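Local structure of ABC transporter periplasmic-binding protein YtfQ (Mycobacterium smegmatis, 6HB0) at residues Y118-E128 with V284-D292; W89-K97 with V110-Y118. The protein probably binds a sugar, apparently L-arabinofuranose, outside the membrane as the solute-binding component of an ABC importer. All blocks are in the same frame, centred on the assembly; numbering follows the deposited sequence.

Contact 1: Y118-E128 with V284-D292. With ZN (zinc ion), chain F.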
loop_
_atom_site.group_PDB
_atom_site.type_symbol
_atom_site.label_atom_id
_atom_site.label_comp_id
_atom_site.label_asym_id
_atom_site.label_seq_id
_atom_site.Cartn_x
_atom_site.Cartn_y
_atom_site.Cartn_z
ATOM N N TYR A 118 7.467 17.294 -12.412
ATOM C CA TYR A 118 7.552 15.853 -12.662
ATOM C C TYR A 118 6.416 15.475 -13.576
ATOM O O TYR A 118 5.455 16.197 -13.693
ATOM C CB TYR A 118 7.549 15.042 -11.341
ATOM C CG TYR A 118 6.285 15.188 -10.546
ATOM C CD1 TYR A 118 6.111 16.228 -9.594
ATOM C CD2 TYR A 118 5.250 14.311 -10.757
ATOM C CE1 TYR A 118 4.913 16.341 -8.883
ATOM C CE2 TYR A 118 4.061 14.413 -10.053
ATOM C CZ TYR A 118 3.890 15.420 -9.126
ATOM O OH TYR A 118 2.670 15.435 -8.482
ATOM N N LYS A 119 6.543 14.338 -14.224
ATOM C CA LYS A 119 5.562 13.931 -15.232
ATOM C C LYS A 119 4.420 13.179 -14.592
ATOM O O LYS A 119 3.287 13.371 -14.932
ATOM C CB LYS A 119 6.235 13.003 -16.246
ATOM C CG LYS A 119 7.264 13.662 -17.139
ATOM C CD LYS A 119 6.792 14.964 -17.752
ATOM C CE LYS A 119 7.667 15.339 -18.926
ATOM N NZ LYS A 119 7.392 16.715 -19.394
ATOM N N THR A 120 4.732 12.300 -13.659
ATOM C CA THR A 120 3.709 11.480 -13.058
ATOM C C THR A 120 4.136 10.911 -11.740
ATOM O O THR A 120 5.333 10.830 -11.432
ATOM C CB THR A 120 3.170 10.337 -14.022
ATOM O OG1 THR A 120 1.921 9.872 -13.509
ATOM C CG2 THR A 120 4.089 9.168 -14.152
ATOM N N PHE A 121 3.128 10.586 -10.950
ATOM C CA PHE A 121 3.274 9.965 -9.660
ATOM C C PHE A 121 2.543 8.631 -9.715
ATOM O O PHE A 121 1.396 8.587 -10.146
ATOM C CB PHE A 121 2.617 10.826 -8.557
ATOM C CG PHE A 121 2.455 10.090 -7.272
ATOM C CD1 PHE A 121 3.575 9.637 -6.587
ATOM C CD2 PHE A 121 1.219 9.772 -6.797
ATOM C CE1 PHE A 121 3.448 8.916 -5.426
ATOM C CE2 PHE A 121 1.080 9.050 -5.601
ATOM C CZ PHE A 121 2.216 8.625 -4.911
ATOM N N ILE A 122 3.191 7.590 -9.259
ATOM C CA ILE A 122 2.642 6.260 -9.135
ATOM C C ILE A 122 2.765 5.784 -7.701
ATOM O O ILE A 122 3.886 5.577 -7.208
ATOM C CB ILE A 122 3.420 5.216 -9.987
ATOM C CG1 ILE A 122 3.743 5.720 -11.377
ATOM C CG2 ILE A 122 2.580 3.963 -10.098
ATOM C CD1 ILE A 122 4.832 4.887 -12.008
ATOM N N GLY A 123 1.647 5.574 -7.019
ATOM C CA GLY A 123 1.710 5.034 -5.645
ATOM C C GLY A 123 0.371 4.563 -5.122
ATOM O O GLY A 123 -0.631 4.818 -5.756
ATOM N N ALA A 124 0.382 3.914 -3.956
ATOM C CA ALA A 124 -0.821 3.357 -3.381
ATOM C C ALA A 124 -1.687 4.456 -2.800
ATOM O O ALA A 124 -1.183 5.516 -2.447
ATOM C CB ALA A 124 -0.495 2.344 -2.304
ATOM N N ASP A 125 -2.987 4.179 -2.740
ATOM C CA ASP A 125 -3.973 5.055 -2.156
ATOM C C ASP A 125 -4.538 4.510 -0.820
ATOM O O ASP A 125 -5.435 3.641 -0.800
ATOM C CB ASP A 125 -5.105 5.168 -3.143
ATOM C CG ASP A 125 -6.106 6.291 -2.798
ATOM O OD1 ASP A 125 -6.158 6.767 -1.644
ATOM O OD2 ASP A 125 -6.864 6.660 -3.710
ATOM N N PHE A 126 -4.063 5.039 0.300
ATOM C CA PHE A 126 -4.478 4.499 1.587
ATOM C C PHE A 126 -5.908 4.873 1.975
ATOM O O PHE A 126 -6.561 4.118 2.708
ATOM C CB PHE A 126 -3.542 4.996 2.669
ATOM C CG PHE A 126 -2.105 4.639 2.437
ATOM C CD1 PHE A 126 -1.732 3.337 2.121
ATOM C CD2 PHE A 126 -1.114 5.613 2.532
ATOM C CE1 PHE A 126 -0.413 3.002 1.937
ATOM C CE2 PHE A 126 0.207 5.294 2.310
ATOM C CZ PHE A 126 0.551 3.985 2.044
ATOM N N ILE A 127 -6.390 6.023 1.520
ATOM C CA ILE A 127 -7.779 6.413 1.773
ATOM C C ILE A 127 -8.666 5.386 1.099
ATOM O O ILE A 127 -9.588 4.882 1.683
ATOM C CB ILE A 127 -8.098 7.828 1.249
ATOM C CG1 ILE A 127 -7.298 8.880 2.003
ATOM C CG2 ILE A 127 -9.609 8.083 1.319
ATOM C CD1 ILE A 127 -7.475 10.274 1.481
ATOM N N GLU A 128 -8.349 5.074 -0.156
ATOM C CA GLU A 128 -9.091 4.077 -0.910
ATOM C C GLU A 128 -9.129 2.732 -0.183
ATOM O O GLU A 128 -10.168 2.084 -0.158
ATOM C CB GLU A 128 -8.496 3.963 -2.312
ATOM C CG GLU A 128 -9.037 2.851 -3.181
ATOM C CD GLU A 128 -7.907 1.931 -3.617
ATOM O OE1 GLU A 128 -7.694 0.878 -2.952
ATOM O OE2 GLU A 128 -7.153 2.314 -4.561
ATOM N N VAL A 284 1.643 12.174 -20.486
ATOM C CA VAL A 284 1.088 11.159 -19.584
ATOM C C VAL A 284 0.282 11.837 -18.493
ATOM O O VAL A 284 0.514 13.016 -18.205
ATOM C CB VAL A 284 2.210 10.292 -18.969
ATOM C CG1 VAL A 284 2.997 9.610 -20.068
ATOM C CG2 VAL A 284 3.170 11.136 -18.151
ATOM N N PRO A 285 -0.657 11.106 -17.885
ATOM C CA PRO A 285 -1.406 11.644 -16.753
ATOM C C PRO A 285 -0.503 11.856 -15.545
ATOM O O PRO A 285 0.489 11.118 -15.382
ATOM C CB PRO A 285 -2.448 10.554 -16.431
ATOM C CG PRO A 285 -2.039 9.344 -17.191
ATOM C CD PRO A 285 -0.969 9.692 -18.150
ATOM N N GLU A 286 -0.857 12.850 -14.728
ATOM C CA GLU A 286 -0.050 13.252 -13.581
ATOM C C GLU A 286 -0.082 12.219 -12.471
ATOM O O GLU A 286 0.800 12.206 -11.622
ATOM C CB GLU A 286 -0.460 14.641 -13.076
ATOM C CG GLU A 286 0.165 15.753 -13.919
ATOM C CD GLU A 286 -0.418 17.147 -13.666
ATOM O OE1 GLU A 286 -1.586 17.236 -13.223
ATOM O OE2 GLU A 286 0.291 18.155 -13.933
ATOM N N ARG A 287 -1.050 11.324 -12.520
ATOM C CA ARG A 287 -1.136 10.218 -11.587
ATOM C C ARG A 287 -1.478 8.937 -12.354
ATOM O O ARG A 287 -2.265 8.976 -13.297
ATOM C CB ARG A 287 -2.217 10.506 -10.549
ATOM C CG ARG A 287 -2.310 9.436 -9.506
ATOM C CD ARG A 287 -3.105 9.836 -8.291
ATOM N NE ARG A 287 -3.474 8.580 -7.622
ATOM C CZ ARG A 287 -4.701 8.234 -7.192
ATOM N NH1 ARG A 287 -5.715 9.089 -7.273
ATOM N NH2 ARG A 287 -4.895 7.028 -6.630
ATOM N N VAL A 288 -0.842 7.815 -11.997
ATOM C CA VAL A 288 -1.180 6.523 -12.551
ATOM C C VAL A 288 -1.486 5.660 -11.349
ATOM O O VAL A 288 -0.716 5.666 -10.390
ATOM C CB VAL A 288 -0.012 5.933 -13.379
ATOM C CG1 VAL A 288 -0.231 4.475 -13.717
ATOM C CG2 VAL A 288 0.148 6.722 -14.663
ATOM N N VAL A 289 -2.609 4.949 -11.399
ATOM C CA VAL A 289 -3.079 4.177 -10.266
ATOM C C VAL A 289 -2.462 2.824 -10.196
ATOM O O VAL A 289 -2.101 2.265 -11.195
ATOM C CB VAL A 289 -4.604 3.885 -10.335
ATOM C CG1 VAL A 289 -5.340 5.192 -10.263
ATOM C CG2 VAL A 289 -4.988 3.063 -11.582
ATOM N N THR A 290 -2.305 2.311 -8.993
ATOM C CA THR A 290 -1.770 0.982 -8.831
ATOM C C THR A 290 -2.946 0.008 -8.823
ATOM O O THR A 290 -4.063 0.397 -8.560
ATOM C CB THR A 290 -0.974 0.853 -7.538
ATOM O OG1 THR A 290 -1.776 1.272 -6.433
ATOM C CG2 THR A 290 0.284 1.705 -7.607
ATOM N N PRO A 291 -2.688 -1.276 -9.079
ATOM C CA PRO A 291 -3.732 -2.260 -8.900
ATOM C C PRO A 291 -4.141 -2.549 -7.458
ATOM O O PRO A 291 -3.399 -2.273 -6.516
ATOM C CB PRO A 291 -3.126 -3.544 -9.529
ATOM C CG PRO A 291 -1.755 -3.222 -9.913
ATOM C CD PRO A 291 -1.391 -1.872 -9.442
ATOM N N ASP A 292 -5.304 -3.170 -7.315
ATOM C CA ASP A 292 -5.866 -3.554 -6.055
ATOM C C ASP A 292 -6.027 -5.036 -5.896
ATOM O O ASP A 292 -6.094 -5.777 -6.878
ATOM C CB ASP A 292 -7.249 -2.889 -5.934
ATOM C CG ASP A 292 -7.173 -1.377 -5.821
ATOM O OD1 ASP A 292 -6.147 -0.866 -5.302
ATOM O OD2 ASP A 292 -8.156 -0.704 -6.207
HETATM ZN ZN ZN F . -5.763 1.006 -5.066
HETATM O O HOH W 1 0.418 13.854 -9.469
HETATM O O HOH W 2 2.754 17.111 -12.135
HETATM O O HOH W 3 -3.201 3.885 -6.642
HETATM O O HOH W 4 -5.522 1.800 -6.911
#
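Thr120 and Phe121 join strand 120-122 to segment 284-292, which runs alongside it in the same direction. The Thr120 hydroxyl lies anti to its own backbone N (chi1 -162°), and this swings OG1 across to donate to Pro285 O at 2.7 Å. Proline has no N-H to offer, but its carbonyl remains a good acceptor. Phe121 uses both backbone groups: its N donates to Glu286 O (2.9 Å), and its O accepts from Val288 N (3.0 Å). Glu286 O takes a second donor, a water that also bonds Tyr118 OH. Where the strands part, another water bridges Gly123 O and Thr290 N, while Thr290 OG1 bonds Asn264 O. The two oxygens of Asp125 have different partners: OD1 caps the following helix by accepting from Glu128 N (3.1 Å), and OD2 forms a long salt bridge to Arg287 NH2 (3.5 Å), the two flat groups nearly perpendicular. Glu128 OE2 and Asp292 OD1 bind zinc at 2.0 and 1.9 Å; Cys263 and a water, which also donates to Thr290 O, complete the shell. Arg132 pairs with Glu128 OE1. Such side-by-side crossings between two lobes are characteristic of the periplasmic binding protein hinge.

Contact 2: W89-K97 with V110-Y118. With ZN (zinc ion), chain H.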
loop_
_atom_site.group_PDB
_atom_site.type_symbol
_atom_site.label_atom_id
_atom_site.label_comp_id
_atom_site.label_asym_id
_atom_site.label_seq_id
_atom_site.Cartn_x
_atom_site.Cartn_y
_atom_site.Cartn_z
ATOM N N TRP A 89 12.002 19.264 -2.927
ATOM C CA TRP A 89 12.517 18.777 -4.181
ATOM C C TRP A 89 12.560 19.799 -5.293
ATOM O O TRP A 89 13.109 19.501 -6.364
ATOM C CB TRP A 89 11.690 17.574 -4.653
ATOM C CG TRP A 89 11.609 16.521 -3.650
ATOM C CD1 TRP A 89 10.556 16.231 -2.818
ATOM C CD2 TRP A 89 12.655 15.630 -3.299
ATOM N NE1 TRP A 89 10.902 15.205 -1.974
ATOM C CE2 TRP A 89 12.182 14.818 -2.257
ATOM C CE3 TRP A 89 13.937 15.408 -3.799
ATOM C CZ2 TRP A 89 12.921 13.811 -1.724
ATOM C CZ3 TRP A 89 14.696 14.415 -3.222
ATOM C CH2 TRP A 89 14.175 13.626 -2.228
ATOM N N ASP A 90 11.966 20.964 -5.111
ATOM C CA ASP A 90 11.750 21.852 -6.261
ATOM C C ASP A 90 13.039 22.278 -6.935
ATOM O O ASP A 90 13.089 22.348 -8.161
ATOM C CB ASP A 90 10.927 23.084 -5.893
ATOM C CG ASP A 90 9.464 22.785 -5.724
ATOM O OD1 ASP A 90 9.035 21.616 -5.925
ATOM O OD2 ASP A 90 8.728 23.733 -5.355
ATOM N N ALA A 91 14.086 22.525 -6.151
ATOM C CA ALA A 91 15.370 22.940 -6.693
ATOM C C ALA A 91 16.001 21.850 -7.556
ATOM O O ALA A 91 16.367 22.108 -8.711
ATOM C CB ALA A 91 16.329 23.302 -5.590
ATOM N N VAL A 92 16.153 20.650 -7.017
ATOM C CA VAL A 92 16.726 19.598 -7.841
ATOM C C VAL A 92 15.845 19.222 -9.066
ATOM O O VAL A 92 16.342 18.869 -10.156
ATOM C CB VAL A 92 17.130 18.396 -7.002
ATOM C CG1 VAL A 92 15.950 17.521 -6.622
ATOM C CG2 VAL A 92 18.128 17.541 -7.761
ATOM N N LEU A 93 14.544 19.337 -8.909
ATOM C CA LEU A 93 13.609 19.142 -10.015
ATOM C C LEU A 93 13.727 20.232 -11.093
ATOM O O LEU A 93 13.477 19.966 -12.258
ATOM C CB LEU A 93 12.189 19.041 -9.499
ATOM C CG LEU A 93 11.905 17.741 -8.698
ATOM C CD1 LEU A 93 10.473 17.679 -8.207
ATOM C CD2 LEU A 93 12.240 16.481 -9.435
ATOM N N GLN A 94 14.120 21.444 -10.718
ATOM C CA GLN A 94 14.474 22.453 -11.713
ATOM C C GLN A 94 15.696 22.074 -12.475
ATOM O O GLN A 94 15.735 22.300 -13.700
ATOM C CB GLN A 94 14.641 23.851 -11.114
ATOM C CG GLN A 94 13.307 24.464 -10.704
ATOM C CD GLN A 94 12.381 24.755 -11.884
ATOM O OE1 GLN A 94 12.823 25.146 -12.942
ATOM N NE2 GLN A 94 11.082 24.601 -11.670
ATOM N N GLU A 95 16.667 21.474 -11.790
ATOM C CA GLU A 95 17.877 20.973 -12.452
ATOM C C GLU A 95 17.577 19.830 -13.433
ATOM O O GLU A 95 18.215 19.737 -14.519
ATOM C CB GLU A 95 18.950 20.559 -11.446
ATOM C CG GLU A 95 19.488 21.716 -10.612
ATOM C CD GLU A 95 20.210 21.290 -9.321
ATOM O OE1 GLU A 95 20.817 20.202 -9.279
ATOM O OE2 GLU A 95 20.208 22.074 -8.342
ATOM N N THR A 96 16.626 18.957 -13.097
ATOM C CA THR A 96 16.271 17.917 -14.055
ATOM C C THR A 96 15.543 18.526 -15.247
ATOM O O THR A 96 15.784 18.166 -16.394
ATOM C CB THR A 96 15.446 16.773 -13.436
ATOM O OG1 THR A 96 14.299 17.307 -12.771
ATOM C CG2 THR A 96 16.274 16.058 -12.436
ATOM N N LYS A 97 14.649 19.449 -14.988
ATOM C CA LYS A 97 13.892 20.050 -16.042
ATOM C C LYS A 97 14.849 20.812 -16.961
ATOM O O LYS A 97 14.764 20.668 -18.178
ATOM C CB LYS A 97 12.830 20.940 -15.456
ATOM C CG LYS A 97 12.132 21.878 -16.408
ATOM C CD LYS A 97 11.092 22.660 -15.609
ATOM C CE LYS A 97 9.786 22.860 -16.328
ATOM N NZ LYS A 97 9.975 23.964 -17.307
ATOM N N VAL A 110 4.801 14.188 -3.683
ATOM C CA VAL A 110 5.497 15.364 -3.175
ATOM C C VAL A 110 4.607 16.586 -3.123
ATOM O O VAL A 110 3.613 16.662 -3.817
ATOM C CB VAL A 110 6.765 15.708 -3.968
ATOM C CG1 VAL A 110 7.761 14.559 -3.851
ATOM C CG2 VAL A 110 6.405 16.105 -5.386
ATOM N N ASP A 111 5.013 17.531 -2.287
ATOM C CA ASP A 111 4.462 18.879 -2.261
ATOM C C ASP A 111 5.375 19.682 -3.177
ATOM O O ASP A 111 6.603 19.633 -3.041
ATOM C CB ASP A 111 4.639 19.521 -0.871
ATOM C CG ASP A 111 3.721 18.952 0.215
ATOM O OD1 ASP A 111 2.735 18.223 -0.079
ATOM O OD2 ASP A 111 4.002 19.285 1.402
ATOM N N THR A 112 4.820 20.425 -4.106
ATOM C CA THR A 112 5.665 21.310 -4.897
ATOM C C THR A 112 5.084 22.701 -4.899
ATOM O O THR A 112 3.864 22.848 -4.771
ATOM C CB THR A 112 5.799 20.826 -6.343
ATOM O OG1 THR A 112 6.676 21.714 -7.062
ATOM C CG2 THR A 112 4.435 20.676 -6.994
ATOM N N GLN A 113 5.947 23.694 -5.042
ATOM C CA GLN A 113 5.485 25.055 -5.265
ATOM C C GLN A 113 5.673 25.453 -6.761
ATOM O O GLN A 113 5.548 26.620 -7.089
ATOM C CB GLN A 113 6.234 26.026 -4.346
ATOM C CG GLN A 113 6.399 25.582 -2.883
ATOM C CD GLN A 113 5.082 25.572 -2.146
ATOM O OE1 GLN A 113 4.268 26.501 -2.288
ATOM N NE2 GLN A 113 4.853 24.537 -1.354
ATOM N N ASP A 114 6.019 24.506 -7.636
ATOM C CA ASP A 114 6.339 24.806 -9.045
ATOM C C ASP A 114 5.361 24.031 -9.878
ATOM O O ASP A 114 4.561 23.235 -9.366
ATOM C CB ASP A 114 7.754 24.363 -9.425
ATOM C CG ASP A 114 8.826 25.183 -8.771
ATOM O OD1 ASP A 114 8.494 26.237 -8.164
ATOM O OD2 ASP A 114 10.008 24.779 -8.876
ATOM N N THR A 115 5.375 24.313 -11.168
ATOM C CA THR A 115 4.471 23.643 -12.108
ATOM C C THR A 115 5.288 22.705 -12.994
ATOM O O THR A 115 6.414 23.027 -13.433
ATOM C CB THR A 115 3.699 24.657 -12.983
ATOM O OG1 THR A 115 4.622 25.617 -13.504
ATOM C CG2 THR A 115 2.634 25.370 -12.176
ATOM N N ASP A 116 4.726 21.527 -13.246
ATOM C CA ASP A 116 5.298 20.585 -14.226
ATOM C C ASP A 116 6.786 20.306 -13.907
ATOM O O ASP A 116 7.696 20.447 -14.764
ATOM C CB ASP A 116 5.128 21.116 -15.656
ATOM C CG ASP A 116 3.636 21.261 -16.090
ATOM O OD1 ASP A 116 2.711 20.646 -15.484
ATOM O OD2 ASP A 116 3.406 22.009 -17.069
ATOM N N VAL A 117 7.045 19.972 -12.653
ATOM C CA VAL A 117 8.422 19.542 -12.284
ATOM C C VAL A 117 8.579 18.009 -12.273
ATOM O O VAL A 117 9.707 17.463 -12.130
ATOM C CB VAL A 117 8.932 20.209 -10.975
ATOM C CG1 VAL A 117 9.482 21.595 -11.295
ATOM C CG2 VAL A 117 7.848 20.260 -9.933
ATOM N N TYR A 118 7.467 17.294 -12.412
ATOM C CA TYR A 118 7.552 15.853 -12.662
ATOM C C TYR A 118 6.416 15.475 -13.576
ATOM O O TYR A 118 5.455 16.197 -13.693
ATOM C CB TYR A 118 7.549 15.042 -11.341
ATOM C CG TYR A 118 6.285 15.188 -10.546
ATOM C CD1 TYR A 118 6.111 16.228 -9.594
ATOM C CD2 TYR A 118 5.250 14.311 -10.757
ATOM C CE1 TYR A 118 4.913 16.341 -8.883
ATOM C CE2 TYR A 118 4.061 14.413 -10.053
ATOM C CZ TYR A 118 3.890 15.420 -9.126
ATOM O OH TYR A 118 2.670 15.435 -8.482
HETATM ZN ZN ZN H . 9.788 27.457 -6.976
HETATM O O HOH W 5 9.079 19.569 -3.820
HETATM O O HOH W 6 9.922 25.927 -5.060
HETATM O O HOH W 7 12.014 17.948 -13.336
HETATM O O HOH W 8 7.753 28.378 -6.603
HETATM O O HOH W 9 11.182 26.523 -7.609
HETATM O O HOH W 10 9.805 28.443 -8.946
#
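An ST turn in loop 110-118 meets the opening turn of helix 90-98 beside a zinc site, with Thr112 and Asp90 at the junction. Thr112 OG1 serves in both senses: it accepts from Asp114 N two residues on (2.9 Å), which makes the turn, and donates to Asp90 OD1 (2.6 Å), coming from above the carboxylate plane. Threonine suits the place because one hydroxyl can do both jobs. The other oxygen, Asp90 OD2, takes Gln113 N on its syn lone pair at 2.8 Å, so the carboxylate spans successive residues of the turn. A water that is a second donor to Asp90 OD1 also donates to Asp111 O and accepts from Trp89 N.

Asp114 OD1 binds the zinc at 2.1 Å, and waters make up the rest of its shell; one of them is the second donor to Asp90 OD2, and another donates to Gln113 O. The two acids lie close, Asp90 OD2 and Asp114 OD2 being 3.9 Å apart, and the zinc probably offsets their mutual repulsion. Gln94 bends at chi2 (-66°), bringing NE2 back to Asp114 OD2 at 3.0 Å, with amide and carboxylate planes steeply inclined.

Toward the sheet the contact turns apolar. Leu93 CB packs on Val117 CB at 3.8 Å, the side chains crossing nearly at right angles, and Val110 CG1 presses on Trp89 CD1 at 3.4 Å. Trp89 NE1 is satisfied by Val85 O, while a water ties Leu93 O to Val117 O. Branched and aromatic residues suit this inner side, where Leu93 also reaches Phe81. Helix 90-98 is the crossover helix of a beta-alpha-beta unit between parallel strands 78-81 and 103-106, and the loop leads on to neighbouring strand 120-122, in the Rossmann-like lobe of a periplasmic binding protein.

Overall arrangement
The two contacts follow one another along the chain and share Tyr118, where loop 110-118 passes into the segment leading to strand 120-122. Their centres are about 18 Å apart. Contact 2 lies toward the outside of the first lobe, where helix 90-98 flanks the parallel sheet containing strands 78-81, 103-106 and 120-122. Contact 1 lies nearer the chain centre, at the sheet's edge strand 287-288, and continues toward the second lobe, whose sheet includes strand 292-295. They meet where Glu286 OE2 and Asp116 OD1 approach to 3.8 Å, two like charges. The chain thus passes from a lobe's outer surface directly into its interdomain hinge.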